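Local atomic coordinates of nitrogenase molybdenum-iron protein beta chain (Clostridium pasteurianum, PDB entry 4WES), a protein that forms, with the alpha chain, the molybdenum-iron component of nitrogenase, which reduces dinitrogen to ammonium, and shares an [8Fe-7S] cluster with that chain. Residues 20-23 and 24-28; 105-108 and 109-113; 155-158 and 159-163; 325-328 and 329-333. All blocks are in the same frame, centred on the assembly; numbering follows the deposited sequence. Where two conformers were deposited one is given.

Contact 1: 20-23 and 24-28. With CLF (Fe(8)-S(7) cluster), chain H.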
ATOM      1  N   ALA B  20      19.797   9.231  12.018  1.00  8.54           N
ATOM      2  CA  ALA B  20      19.104   7.949  12.071  1.00  8.73           C
ATOM      3  C   ALA B  20      18.946   7.477  13.533  1.00  8.50           C
ATOM      4  O   ALA B  20      19.126   6.296  13.848  1.00  8.73           O
ATOM      5  CB  ALA B  20      19.801   6.928  11.210  1.00  9.53           C
ATOM      6  N   LYS B  21      18.573   8.417  14.394  1.00  8.41           N
ATOM      7  CA  LYS B  21      18.317   8.171  15.811  1.00  8.18           C
ATOM      8  C   LYS B  21      17.702   9.436  16.374  1.00  8.14           C
ATOM      9  O   LYS B  21      17.798  10.517  15.759  1.00  8.99           O
ATOM     10  CB  LYS B  21      19.618   7.886  16.591  1.00  9.21           C
ATOM     11  CG  LYS B  21      20.644   9.016  16.523  1.00  9.20           C
ATOM     12  CD  LYS B  21      21.695   8.967  17.609  1.00  9.55           C
ATOM     13  CE  LYS B  21      22.686  10.115  17.431  1.00 10.47           C
ATOM     14  NZ  LYS B  21      23.700  10.182  18.511  1.00 11.19           N
ATOM     15  N   THR B  22      17.120   9.322  17.572  1.00  8.25           N
ATOM     16  CA  THR B  22      16.892  10.488  18.392  1.00  7.97           C
ATOM     17  C   THR B  22      17.431  10.187  19.816  1.00  8.67           C
ATOM     18  O   THR B  22      18.153   9.213  19.975  1.00  8.87           O
ATOM     19  CB  THR B  22      15.425  10.952  18.344  1.00  8.66           C
ATOM     20  OG1 THR B  22      15.368  12.215  18.999  1.00  8.65           O
ATOM     21  CG2 THR B  22      14.441   9.966  18.927  1.00  9.36           C
ATOM     22  N   CYS B  23      17.173  11.070  20.768  1.00  8.24           N
ATOM     23  CA  CYS B  23      17.819  10.935  22.080  1.00  8.52           C
ATOM     24  C   CYS B  23      17.079  10.006  23.024  1.00  8.60           C
ATOM     25  O   CYS B  23      15.890   9.685  22.873  1.00  8.48           O
ATOM     26  CB  CYS B  23      18.043  12.302  22.731  1.00  9.38           C
ATOM     27  SG  CYS B  23      16.582  13.363  22.908  1.00  8.65           S
ATOM     28  N   GLN B  24      17.780   9.604  24.082  1.00  8.58           N
ATOM     29  CA  GLN B  24      17.262   8.640  25.064  1.00  8.33           C
ATOM     30  C   GLN B  24      15.844   8.898  25.593  1.00  8.74           C
ATOM     31  O   GLN B  24      15.087   7.918  25.693  1.00  8.89           O
ATOM     32  CB  GLN B  24      18.170   8.535  26.313  1.00  8.53           C
ATOM     33  CG  GLN B  24      19.519   7.913  26.055  1.00  9.34           C
ATOM     34  CD  GLN B  24      20.062   7.183  27.277  1.00  9.46           C
ATOM     35  OE1 GLN B  24      19.309   6.766  28.171  1.00 10.46           O
ATOM     36  NE2 GLN B  24      21.360   6.957  27.270  1.00 10.24           N
ATOM     37  N   PRO B  25      15.497  10.119  26.029  1.00  8.45           N
ATOM     38  CA  PRO B  25      14.297  10.212  26.870  1.00  8.68           C
ATOM     39  C   PRO B  25      13.001   9.706  26.260  1.00  8.90           C
ATOM     40  O   PRO B  25      12.197   9.122  26.991  1.00  9.05           O
ATOM     41  CB  PRO B  25      14.263  11.682  27.261  1.00  8.64           C
ATOM     42  CG  PRO B  25      15.744  12.086  27.266  1.00  9.02           C
ATOM     43  CD  PRO B  25      16.276  11.390  26.047  1.00  8.71           C
ATOM     44  N   VAL B  26      12.745   9.933  24.968  1.00  8.68           N
ATOM     45  CA  VAL B  26      11.477   9.429  24.431  1.00  8.59           C
ATOM     46  C   VAL B  26      11.398   7.898  24.550  1.00  8.08           C
ATOM     47  O   VAL B  26      10.292   7.355  24.668  1.00  8.99           O
ATOM     48  CB  VAL B  26      11.197   9.892  22.991  1.00  8.91           C
ATOM     49  CG1 VAL B  26      12.072   9.196  21.952  1.00  9.12           C
ATOM     50  CG2 VAL B  26       9.721   9.728  22.659  1.00  8.99           C
ATOM     51  N   GLY B  27      12.527   7.211  24.467  1.00  8.10           N
ATOM     52  CA  GLY B  27      12.501   5.763  24.654  1.00  8.64           C
ATOM     53  C   GLY B  27      12.074   5.371  26.050  1.00  8.66           C
ATOM     54  O   GLY B  27      11.361   4.394  26.231  1.00  9.54           O
ATOM     55  N   ALA B  28      12.556   6.100  27.038  1.00  8.58           N
ATOM     56  CA  ALA B  28      12.133   5.891  28.423  1.00  9.14           C
ATOM     57  C   ALA B  28      10.667   6.257  28.616  1.00  9.20           C
ATOM     58  O   ALA B  28       9.950   5.576  29.386  1.00 10.17           O
ATOM     59  CB  ALA B  28      13.018   6.701  29.370  1.00  9.46           C
TER
HETATM   60 FE1  CLF H 604      17.030  21.550  26.411  1.00  8.84          FE
HETATM   61 FE2  CLF H 604      15.206  20.001  25.696  1.00  9.41          FE
HETATM   62 FE3  CLF H 604      15.090  22.576  24.700  1.00  8.59          FE
HETATM   63 FE4  CLF H 604      16.966  20.787  23.905  1.00  8.55          FE
HETATM   64  S1  CLF H 604      17.596  19.345  25.701  1.00  9.07           S
HETATM   65  S2A CLF H 604      14.776  21.906  26.899  1.00  9.11           S
HETATM   66  S4A CLF H 604      14.722  20.647  23.535  1.00  9.16           S
HETATM   67  S3A CLF H 604      17.389  22.957  24.586  1.00  8.69           S
HETATM   68 FE5  CLF H 604      17.739  17.660  22.670  0.66 11.95          FE
HETATM   69 FE6  CLF H 604      19.229  16.184  25.616  0.66 10.01          FE
HETATM   70 FE7  CLF H 604      17.173  15.332  24.001  1.00  8.51          FE
HETATM   71 FE8  CLF H 604      16.318  17.363  25.545  1.00  9.34          FE
HETATM   72  S2B CLF H 604      19.214  16.147  23.324  1.00  9.43           S
HETATM   73  S3B CLF H 604      17.169  15.400  26.317  1.00  9.35           S
HETATM   74  S4B CLF H 604      15.668  16.960  23.357  1.00  8.70           S
HETATM   75  O   HOH W   1      13.958  11.605  22.792  1.00  9.05           O
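Gln24 follows Cys23 directly and turns its side chain away from the 20-23 segment. Its amide binds instead to Asn152 through OE1 and to the carbonyl of Val143 through NE2, so a long polar residue is satisfied inside a buried site. Pro25 comes next. Its CD lies 3.7 Å from Cys23 SG, while its CG, on the neighbouring corner of the ring, is 3.7 Å from the cluster sulfide S3B. A proline suits this place near the start of a helix: its nitrogen has no hydrogen to give, and its rigid apolar ring packs against both thiolate and sulfide. Cys23 SG binds FE7 of the cluster at 2.3 Å. The torsion that sets it, chi1 55°, places the sulfur between the backbone N and the carbonyl carbon, on the side where the Pro25 ring lies. Val26 points back toward the loop, and its CG1 meets CG2 of Thr22 at 3.9 Å, the two branched side chains crossing at about a right angle. Cys23 O and Val26 N are 3.8 Å apart, too far for a direct bond, and a water bridges them, donating to the first at 2.7 Å and accepting from the second at 3.0 Å. Gly27 N gives a weak bond to Gln24 O. A cysteine ligand just ahead of a helix, backed by proline, is part of the [8Fe-7S] P-cluster site, shared with the alpha chain.

Contact 2: 105-108 and 109-113. With CLF (Fe(8)-S(7) cluster), chain H.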
ATOM      1  N   THR B 105      17.253  14.193  31.532  1.00 10.43           N
ATOM      2  CA  THR B 105      17.652  14.804  30.275  1.00 10.47           C
ATOM      3  C   THR B 105      19.121  15.143  30.296  1.00 10.49           C
ATOM      4  O   THR B 105      19.765  15.041  31.324  1.00 11.34           O
ATOM      5  CB  THR B 105      16.853  16.086  29.950  1.00 11.29           C
ATOM      6  OG1 THR B 105      17.290  17.165  30.773  1.00 11.32           O
ATOM      7  CG2 THR B 105      15.338  15.887  30.105  1.00 11.13           C
ATOM      8  N   CYS B 106      19.653  15.606  29.157  1.00 10.23           N
ATOM      9  CA  CYS B 106      21.032  16.080  29.189  1.00  9.78           C
ATOM     10  C   CYS B 106      21.256  17.182  30.222  1.00 10.21           C
ATOM     11  O   CYS B 106      22.365  17.297  30.740  1.00 11.72           O
ATOM     12  CB  CYS B 106      21.434  16.605  27.822  1.00  9.78           C
ATOM     13  SG  CYS B 106      20.274  17.763  27.037  1.00  9.93           S
ATOM     14  N   LEU B 107      20.232  17.983  30.531  1.00 10.07           N
ATOM     15  CA  LEU B 107      20.402  19.063  31.501  1.00  9.63           C
ATOM     16  C   LEU B 107      20.623  18.498  32.901  1.00 10.28           C
ATOM     17  O   LEU B 107      21.612  18.832  33.572  1.00 11.27           O
ATOM     18  CB  LEU B 107      19.166  19.945  31.517  1.00 11.17           C
ATOM     19  CG  LEU B 107      19.193  21.119  32.480  1.00 11.15           C
ATOM     20  CD1 LEU B 107      20.457  21.971  32.362  1.00 12.10           C
ATOM     21  CD2 LEU B 107      17.956  21.974  32.338  1.00 11.44           C
ATOM     22  N   SER B 108      19.700  17.653  33.368  1.00 10.44           N
ATOM     23  CA  SER B 108      19.846  17.142  34.721  0.55  9.48           C
ATOM     24  C   SER B 108      21.060  16.218  34.848  1.00 10.77           C
ATOM     25  O   SER B 108      21.669  16.164  35.925  1.00 13.46           O
ATOM     26  CB  SER B 108      18.548  16.497  35.179  0.55  8.48           C
ATOM     27  OG  SER B 108      18.006  15.627  34.193  0.55  8.08           O
ATOM     28  N   GLU B 109      21.422  15.499  33.793  1.00 10.71           N
ATOM     29  CA  GLU B 109      22.596  14.656  33.823  1.00 11.40           C
ATOM     30  C   GLU B 109      23.886  15.508  33.839  1.00 12.37           C
ATOM     31  O   GLU B 109      24.835  15.198  34.575  1.00 14.08           O
ATOM     32  CB  GLU B 109      22.575  13.677  32.665  1.00 12.16           C
ATOM     33  CG  GLU B 109      21.449  12.634  32.787  1.00 12.30           C
ATOM     34  CD  GLU B 109      21.626  11.689  33.963  1.00 14.49           C
ATOM     35  OE1 GLU B 109      22.775  11.396  34.309  1.00 23.65           O
ATOM     36  OE2 GLU B 109      20.617  11.286  34.557  1.00 14.82           O
ATOM     37  N   THR B 110      23.928  16.588  33.059  1.00 12.02           N
ATOM     38  CA  THR B 110      25.103  17.474  33.068  1.00 13.06           C
ATOM     39  C   THR B 110      25.275  18.070  34.483  1.00 12.74           C
ATOM     40  O   THR B 110      26.396  18.205  34.981  1.00 15.88           O
ATOM     41  CB  THR B 110      24.998  18.573  32.002  1.00 12.89           C
ATOM     42  OG1 THR B 110      25.008  17.971  30.711  1.00 13.55           O
ATOM     43  CG2 THR B 110      26.151  19.537  32.114  1.00 15.15           C
ATOM     44  N   LEU B 111      24.152  18.409  35.106  1.00 13.40           N
ATOM     45  CA  LEU B 111      24.154  18.966  36.467  1.00 14.07           C
ATOM     46  C   LEU B 111      24.444  17.964  37.561  1.00 14.97           C
ATOM     47  O   LEU B 111      24.725  18.376  38.699  1.00 18.88           O
ATOM     48  CB  LEU B 111      22.807  19.635  36.761  1.00 14.44           C
ATOM     49  CG  LEU B 111      22.539  20.931  35.996  1.00 15.44           C
ATOM     50  CD1 LEU B 111      21.080  21.352  36.133  1.00 17.93           C
ATOM     51  CD2 LEU B 111      23.435  22.060  36.451  1.00 18.79           C
ATOM     52  N   GLY B 112      24.349  16.669  37.254  1.00 14.30           N
ATOM     53  CA  GLY B 112      24.582  15.626  38.244  1.00 15.84           C
ATOM     54  C   GLY B 112      23.489  15.524  39.266  1.00 14.65           C
ATOM     55  O   GLY B 112      23.747  15.140  40.405  1.00 17.85           O
ATOM     56  N   ASP B 113      22.250  15.832  38.915  1.00 13.66           N
ATOM     57  CA  ASP B 113      21.151  15.690  39.877  1.00 14.63           C
ATOM     58  C   ASP B 113      21.105  14.281  40.443  1.00 14.48           C
ATOM     59  O   ASP B 113      21.326  13.296  39.746  1.00 17.29           O
ATOM     60  CB  ASP B 113      19.796  15.998  39.233  1.00 15.21           C
ATOM     61  CG  ASP B 113      19.394  17.455  39.311  1.00 14.82           C
ATOM     62  OD1 ASP B 113      20.260  18.336  39.462  1.00 18.15           O
ATOM     63  OD2 ASP B 113      18.185  17.730  39.205  1.00 15.36           O
TER
HETATM   64 FE1  CLF H 604      17.030  21.550  26.411  1.00  8.84          FE
HETATM   65 FE2  CLF H 604      15.206  20.001  25.696  1.00  9.41          FE
HETATM   66 FE3  CLF H 604      15.090  22.576  24.700  1.00  8.59          FE
HETATM   67 FE4  CLF H 604      16.966  20.787  23.905  1.00  8.55          FE
HETATM   68  S1  CLF H 604      17.596  19.345  25.701  1.00  9.07           S
HETATM   69  S2A CLF H 604      14.776  21.906  26.899  1.00  9.11           S
HETATM   70  S4A CLF H 604      14.722  20.647  23.535  1.00  9.16           S
HETATM   71  S3A CLF H 604      17.389  22.957  24.586  1.00  8.69           S
HETATM   72 FE5  CLF H 604      17.739  17.660  22.670  0.66 11.95          FE
HETATM   73 FE6  CLF H 604      19.229  16.184  25.616  0.66 10.01          FE
HETATM   74 FE7  CLF H 604      17.173  15.332  24.001  1.00  8.51          FE
HETATM   75 FE8  CLF H 604      16.318  17.363  25.545  1.00  9.34          FE
HETATM   76  S2B CLF H 604      19.214  16.147  23.324  1.00  9.43           S
HETATM   77  S3B CLF H 604      17.169  15.400  26.317  1.00  9.35           S
HETATM   78  S4B CLF H 604      15.668  16.960  23.357  1.00  8.70           S
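The tight part of the contact is where Thr110 grips Cys106 twice. Its OG1 donates to Cys106 O over 2.7 Å and its own backbone N reaches the same oxygen at 2.9 Å, the two donors arriving from opposite faces of the carbonyl plane. With chi1 at -65°, OG1 sits beside the backbone N, which turns the hydroxyl back toward the preceding turn. At the start of the helix Thr105 and Ser108 form a capping box: Leu107 N donates to Thr105 OG1 and, in the serine conformer described, Thr105 N points straight at Ser108 OG, 3.1 Å away. That hydroxyl also bonds to His43 O. Glu109 packs its CG 3.3 Å from Thr105 O, then bends so that its carboxylate meets Thr104 and Asn138.

Leu107 and Leu111 touch more lightly, side by side and pointing the same way, Leu107 CD1 coming 3.9 Å from Leu111 CD1; Leu149 of the alpha chain packs on both. The solvent side is the far end, where exposed Gly112, with positive phi, ends the helix in a Schellman motif and partly exposed Asp113 closes it, its N bonding to Ser108 O at 3.1 Å.

Cys106 SG binds FE6 of the cluster at 2.4 Å, and Ser141 is also an iron ligand. The Thr105 cap and the twice-accepting Cys106 carbonyl probably steady the backbone next to the ligand, fixing where its sulfur is presented.

Contact 3: 155-158 and 159-163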
ATOM      1  N   GLN B 155      15.534  -1.250  32.868  1.00 10.83           N
ATOM      2  CA  GLN B 155      16.374  -1.442  34.017  1.00 11.93           C
ATOM      3  C   GLN B 155      15.820  -0.784  35.274  1.00 11.78           C
ATOM      4  O   GLN B 155      15.833  -1.392  36.377  1.00 13.25           O
ATOM      5  CB  GLN B 155      17.797  -0.941  33.750  1.00 12.26           C
ATOM      6  CG  GLN B 155      18.696  -1.229  34.939  1.00 14.57           C
ATOM      7  CD  GLN B 155      20.002  -0.534  34.864  1.00 17.45           C
ATOM      8  OE1 GLN B 155      20.063   0.673  34.646  1.00 19.12           O
ATOM      9  NE2 GLN B 155      21.075  -1.300  35.010  1.00 20.96           N
ATOM     10  N   GLY B 156      15.319   0.442  35.154  1.00 11.78           N
ATOM     11  CA  GLY B 156      14.722   1.112  36.322  1.00 12.11           C
ATOM     12  C   GLY B 156      13.528   0.389  36.896  1.00 12.10           C
ATOM     13  O   GLY B 156      13.363   0.293  38.112  1.00 12.76           O
ATOM     14  N   ILE B 157      12.684  -0.137  36.026  1.00 11.53           N
ATOM     15  CA  ILE B 157      11.562  -0.967  36.452  1.00 12.52           C
ATOM     16  C   ILE B 157      12.049  -2.158  37.270  1.00 13.07           C
ATOM     17  O   ILE B 157      11.555  -2.432  38.380  1.00 13.58           O
ATOM     18  CB  ILE B 157      10.753  -1.458  35.227  1.00 12.87           C
ATOM     19  CG1 ILE B 157      10.046  -0.309  34.520  1.00 14.14           C
ATOM     20  CG2 ILE B 157       9.774  -2.547  35.635  1.00 13.75           C
ATOM     21  CD1 ILE B 157       9.491  -0.655  33.148  1.00 15.58           C
ATOM     22  N   VAL B 158      13.065  -2.858  36.759  1.00 12.33           N
ATOM     23  CA  VAL B 158      13.624  -4.004  37.492  0.56 12.16           C
ATOM     24  C   VAL B 158      14.209  -3.567  38.831  1.00 12.48           C
ATOM     25  O   VAL B 158      13.949  -4.174  39.882  1.00 14.44           O
ATOM     26  CB  VAL B 158      14.699  -4.734  36.670  0.56  9.52           C
ATOM     27  CG1 VAL B 158      15.350  -5.834  37.498  0.56  8.47           C
ATOM     28  CG2 VAL B 158      14.133  -5.349  35.394  0.56  9.86           C
ATOM     29  N   ASN B 159      15.012  -2.512  38.802  1.00 12.82           N
ATOM     30  CA  ASN B 159      15.693  -2.031  40.004  1.00 14.19           C
ATOM     31  C   ASN B 159      14.711  -1.748  41.130  1.00 14.71           C
ATOM     32  O   ASN B 159      14.951  -2.130  42.275  1.00 15.98           O
ATOM     33  CB  ASN B 159      16.423  -0.724  39.753  1.00 13.32           C
ATOM     34  CG  ASN B 159      17.745  -0.874  39.011  1.00 15.64           C
ATOM     35  OD1 ASN B 159      18.350  -1.940  38.945  1.00 15.64           O
ATOM     36  ND2 ASN B 159      18.199   0.242  38.436  1.00 15.61           N
ATOM     37  N   TYR B 160      13.594  -1.095  40.828  1.00 13.51           N
ATOM     38  CA  TYR B 160      12.634  -0.715  41.858  1.00 14.23           C
ATOM     39  C   TYR B 160      11.590  -1.745  42.177  1.00 15.32           C
ATOM     40  O   TYR B 160      11.171  -1.806  43.329  1.00 18.36           O
ATOM     41  CB  TYR B 160      11.901   0.565  41.431  1.00 14.57           C
ATOM     42  CG  TYR B 160      12.662   1.856  41.690  1.00 13.74           C
ATOM     43  CD1 TYR B 160      13.610   2.337  40.792  1.00 13.85           C
ATOM     44  CD2 TYR B 160      12.445   2.595  42.843  1.00 15.35           C
ATOM     45  CE1 TYR B 160      14.290   3.518  41.030  1.00 13.99           C
ATOM     46  CE2 TYR B 160      13.101   3.781  43.090  1.00 16.89           C
ATOM     47  CZ  TYR B 160      14.034   4.250  42.173  1.00 14.34           C
ATOM     48  OH  TYR B 160      14.658   5.442  42.433  1.00 17.53           O
ATOM     49  N   LEU B 161      11.153  -2.533  41.184  1.00 14.27           N
ATOM     50  CA  LEU B 161       9.960  -3.349  41.370  1.00 14.19           C
ATOM     51  C   LEU B 161      10.174  -4.865  41.486  1.00 14.09           C
ATOM     52  O   LEU B 161       9.513  -5.522  42.282  1.00 16.33           O
ATOM     53  CB  LEU B 161       8.951  -3.045  40.267  1.00 14.33           C
ATOM     54  CG  LEU B 161       8.524  -1.598  40.185  1.00 17.15           C
ATOM     55  CD1 LEU B 161       7.516  -1.437  39.068  1.00 18.02           C
ATOM     56  CD2 LEU B 161       7.985  -1.032  41.495  1.00 22.43           C
ATOM     57  N   SER B 162      11.043  -5.433  40.651  1.00 14.63           N
ATOM     58  CA  SER B 162      11.094  -6.892  40.568  1.00 16.37           C
ATOM     59  C   SER B 162      11.512  -7.500  41.903  1.00 15.85           C
ATOM     60  O   SER B 162      12.497  -7.063  42.492  1.00 16.87           O
ATOM     61  CB  SER B 162      12.095  -7.333  39.523  1.00 15.96           C
ATOM     62  OG  SER B 162      11.773  -6.796  38.235  1.00 14.81           O
ATOM     63  N   GLU B 163      10.800  -8.531  42.331  1.00 16.59           N
ATOM     64  CA  GLU B 163      11.164  -9.195  43.603  1.00 17.52           C
ATOM     65  C   GLU B 163      10.910 -10.683  43.542  1.00 18.72           C
ATOM     66  O   GLU B 163       9.838 -11.124  43.067  1.00 19.53           O
ATOM     67  CB  GLU B 163      10.439  -8.580  44.795  1.00 23.51           C
ATOM     68  CG  GLU B 163      10.698  -9.350  46.089  1.00 45.83           C
ATOM     69  CD  GLU B 163      10.182  -8.670  47.347  1.00 80.09           C
ATOM     70  OE1 GLU B 163       9.400  -7.703  47.233  1.00121.13           O
ATOM     71  OE2 GLU B 163      10.558  -9.120  48.454  1.00123.71           O
TER
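Asn159 N, Tyr160 N and Leu161 N each donate to the carbonyl four residues back, Asn159 N reaching Gln155 O at 2.8 Å, whereas Ser162 N to Val158 O stretches to 3.3 Å as the chain leaves the helix. Among the side chains, Asn159 meets Gln155 obliquely: its amide carbon CG lies 3.3 Å from Gln155 O, its ND2 is 3.8 Å from Gln155 CG, and the two amide planes are turned 32° apart. Gln155 has CG opposite its backbone N (chi1 -176°) and an extended chain beyond, which carries NE2 on to a weak bond with Thr252. Tyr160 sets the CD1 edge of its ring against Gly156 O, 3.4 Å away and in the ring plane, while its hydroxyl bonds to His136. Ser162 OG lies 3.4 Å from Val158 CA and takes Thr232 as its polar partner; a small hydroxyl fits this buried helix end. On another face Ile157 CG2 and Leu161 CD1 are 4.3 Å apart, a light apolar touch in which both branched chains also lie on Leu229. Lys256 NZ bonds to the carbonyls of Val158, Asn159 and Ser162, placing a cation at the end where the helix carbonyls gather. This is a helix C-terminus packed between strand 133-136 and helices 226-231 and 243-257, with polar residues on one side, apolar ones on another, and a lysine bonded to three carbonyls at its end.

Contact 4: 325-328 and 329-333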
ATOM      1  N   ILE B 325      18.801  -5.407  12.310  1.00  9.96           N
ATOM      2  CA  ILE B 325      19.487  -6.676  12.215  1.00 10.48           C
ATOM      3  C   ILE B 325      18.537  -7.759  11.712  1.00  9.49           C
ATOM      4  O   ILE B 325      18.851  -8.509  10.805  1.00 10.33           O
ATOM      5  CB  ILE B 325      20.108  -7.059  13.575  1.00 10.64           C
ATOM      6  CG1 ILE B 325      21.311  -6.150  13.896  1.00 11.26           C
ATOM      7  CG2 ILE B 325      20.529  -8.537  13.607  1.00 12.52           C
ATOM      8  CD1 ILE B 325      21.698  -6.193  15.353  1.00 11.70           C
ATOM      9  N   ALA B 326      17.374  -7.874  12.373  1.00  9.72           N
ATOM     10  CA  ALA B 326      16.449  -8.940  12.003  1.00  9.84           C
ATOM     11  C   ALA B 326      15.847  -8.722  10.596  1.00  8.85           C
ATOM     12  O   ALA B 326      15.719  -9.678   9.817  1.00 10.28           O
ATOM     13  CB  ALA B 326      15.365  -9.044  13.046  1.00 10.52           C
ATOM     14  N   LEU B 327      15.503  -7.468  10.262  1.00  9.24           N
ATOM     15  CA  LEU B 327      14.962  -7.198   8.929  1.00  9.16           C
ATOM     16  C   LEU B 327      16.008  -7.487   7.870  1.00  9.56           C
ATOM     17  O   LEU B 327      15.657  -7.990   6.794  1.00  9.45           O
ATOM     18  CB  LEU B 327      14.435  -5.773   8.838  1.00  9.95           C
ATOM     19  CG  LEU B 327      13.871  -5.370   7.482  1.00 11.10           C
ATOM     20  CD1 LEU B 327      12.710  -6.267   7.101  1.00 12.84           C
ATOM     21  CD2 LEU B 327      13.451  -3.911   7.516  1.00 13.54           C
ATOM     22  N   SER B 328      17.266  -7.143   8.121  1.00  9.45           N
ATOM     23  CA  SER B 328      18.307  -7.452   7.144  1.00 10.13           C
ATOM     24  C   SER B 328      18.418  -8.933   6.879  1.00  9.56           C
ATOM     25  O   SER B 328      18.578  -9.381   5.738  1.00  9.74           O
ATOM     26  CB  SER B 328      19.653  -6.890   7.620  1.00 10.78           C
ATOM     27  OG  SER B 328      19.656  -5.466   7.619  1.00 12.38           O
ATOM     28  N   LYS B 329      18.321  -9.737   7.946  1.00  9.28           N
ATOM     29  CA  LYS B 329      18.302 -11.192   7.758  1.00  9.93           C
ATOM     30  C   LYS B 329      17.108 -11.596   6.891  1.00  9.62           C
ATOM     31  O   LYS B 329      17.237 -12.431   6.012  1.00  9.83           O
ATOM     32  CB  LYS B 329      18.272 -11.893   9.142  1.00 11.14           C
ATOM     33  CG  LYS B 329      18.249 -13.409   9.060  1.00 10.83           C
ATOM     34  CD  LYS B 329      19.508 -13.995   8.451  1.00 15.81           C
ATOM     35  CE  LYS B 329      19.654 -15.508   8.790  1.00 24.21           C
ATOM     36  NZ  LYS B 329      18.778 -16.246   7.897  1.00 30.98           N
ATOM     37  N   PHE B 330      15.940 -11.017   7.164  1.00  9.09           N
ATOM     38  CA  PHE B 330      14.743 -11.372   6.388  1.00  9.22           C
ATOM     39  C   PHE B 330      14.921 -10.987   4.918  1.00  8.64           C
ATOM     40  O   PHE B 330      14.517 -11.740   4.025  1.00  9.46           O
ATOM     41  CB  PHE B 330      13.521 -10.729   7.007  1.00  9.01           C
ATOM     42  CG  PHE B 330      12.204 -11.155   6.393  1.00  9.11           C
ATOM     43  CD1 PHE B 330      11.988 -12.448   5.957  1.00  9.62           C
ATOM     44  CD2 PHE B 330      11.148 -10.276   6.326  1.00 10.21           C
ATOM     45  CE1 PHE B 330      10.762 -12.837   5.459  1.00  9.77           C
ATOM     46  CE2 PHE B 330       9.913 -10.655   5.821  1.00 11.09           C
ATOM     47  CZ  PHE B 330       9.717 -11.953   5.390  1.00 10.50           C
ATOM     48  N   ILE B 331      15.519  -9.828   4.655  1.00  8.81           N
ATOM     49  CA  ILE B 331      15.800  -9.442   3.271  1.00  9.03           C
ATOM     50  C   ILE B 331      16.648 -10.521   2.553  1.00  9.28           C
ATOM     51  O   ILE B 331      16.351 -10.905   1.428  1.00  9.06           O
ATOM     52  CB  ILE B 331      16.472  -8.047   3.253  1.00  9.17           C
ATOM     53  CG1 ILE B 331      15.506  -6.965   3.690  1.00  9.64           C
ATOM     54  CG2 ILE B 331      17.097  -7.754   1.897  1.00  9.57           C
ATOM     55  CD1 ILE B 331      14.250  -6.805   2.899  1.00 13.73           C
ATOM     56  N   ILE B 332      17.689 -11.009   3.237  1.00  8.94           N
ATOM     57  CA  ILE B 332      18.478 -12.092   2.707  1.00  9.29           C
ATOM     58  C   ILE B 332      17.634 -13.348   2.475  1.00  9.15           C
ATOM     59  O   ILE B 332      17.719 -14.012   1.425  1.00 10.02           O
ATOM     60  CB  ILE B 332      19.695 -12.379   3.596  1.00  9.89           C
ATOM     61  CG1 ILE B 332      20.648 -11.167   3.591  1.00 10.69           C
ATOM     62  CG2 ILE B 332      20.430 -13.627   3.143  1.00 12.36           C
ATOM     63  CD1 ILE B 332      21.761 -11.274   4.608  1.00 13.20           C
ATOM     64  N   GLU B 333      16.776 -13.685   3.450  1.00  8.97           N
ATOM     65  CA  GLU B 333      15.892 -14.847   3.325  1.00  9.46           C
ATOM     66  C   GLU B 333      14.948 -14.754   2.140  1.00  9.02           C
ATOM     67  O   GLU B 333      14.565 -15.774   1.588  1.00  9.64           O
ATOM     68  CB  GLU B 333      15.110 -15.027   4.621  1.00  9.63           C
ATOM     69  CG  GLU B 333      15.973 -15.417   5.810  1.00  9.98           C
ATOM     70  CD  GLU B 333      15.278 -15.405   7.152  1.00 10.79           C
ATOM     71  OE1 GLU B 333      14.328 -14.631   7.343  1.00 10.52           O
ATOM     72  OE2 GLU B 333      15.718 -16.174   8.019  1.00 13.22           O
TER
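Helix 321-333 is the crossover of a beta-alpha-beta unit, running between the parallel strands 314-318 and 337-343, and its second half is knit by regular i to i+4 bonds. Ile331 N to Leu327 O is the shortest of those linking 325-328 to 329-333, at 2.8 Å, and Lys329 N to Ile325 O the longest, at 3.2 Å. Leu327 touches two residues of the next turn: its CD1 lies near the plane of the Phe330 ring, 4.4 Å from CD2, and its CG is 4.4 Å from Ile331 CG1. For Phe330 a chi1 of -173° carries the ring away from 325-328, so that the leucine methyl meets its edge. Ile331 folds CG1 over Leu327 O, 3.3 Å away, and continues onto Val315 and Pro338 of the strands. Ser328 is a small residue against Leu317, Val341 and Met357, and its hydroxyl bonds back to Ile324 O, which satisfies it without leaving the helix.

Away from the strands, Lys329 bends at chi2 and chi4 so that NZ reaches Glu333 OE2 at 3.1 Å, arriving from above the carboxylate plane. That carboxylate also bonds to Ser271 OG and, through OE1, to Val270 N. A buried glutamate thus has a lysine, a hydroxyl and a backbone N-H around it, a set that would be expected to favour its ionised form and to tie the end of this helix to the start of helix 270-284.

Overall arrangement
Contacts 1 and 2 belong to one site: both touch the [8Fe-7S] cluster, with centres 16 Å apart and nearest atoms about 4 Å apart. Cys23 and Cys106 bind different irons, FE7 and FE6, and Pro25 and Thr105 both approach the same sulfide, S3B. Contact 3 lies away from the cluster, its centre 21 Å from that of contact 1, but the two are joined through helix 146-161, which carries Asn152, a partner of Gln24, and also carries contact 3. Contact 4 belongs to a different parallel sheet on the far side of the chain's centre, 38 Å from contact 2 and 33 Å from contact 3 between centres, and packs on that sheet's strands 314-318 and 337-343.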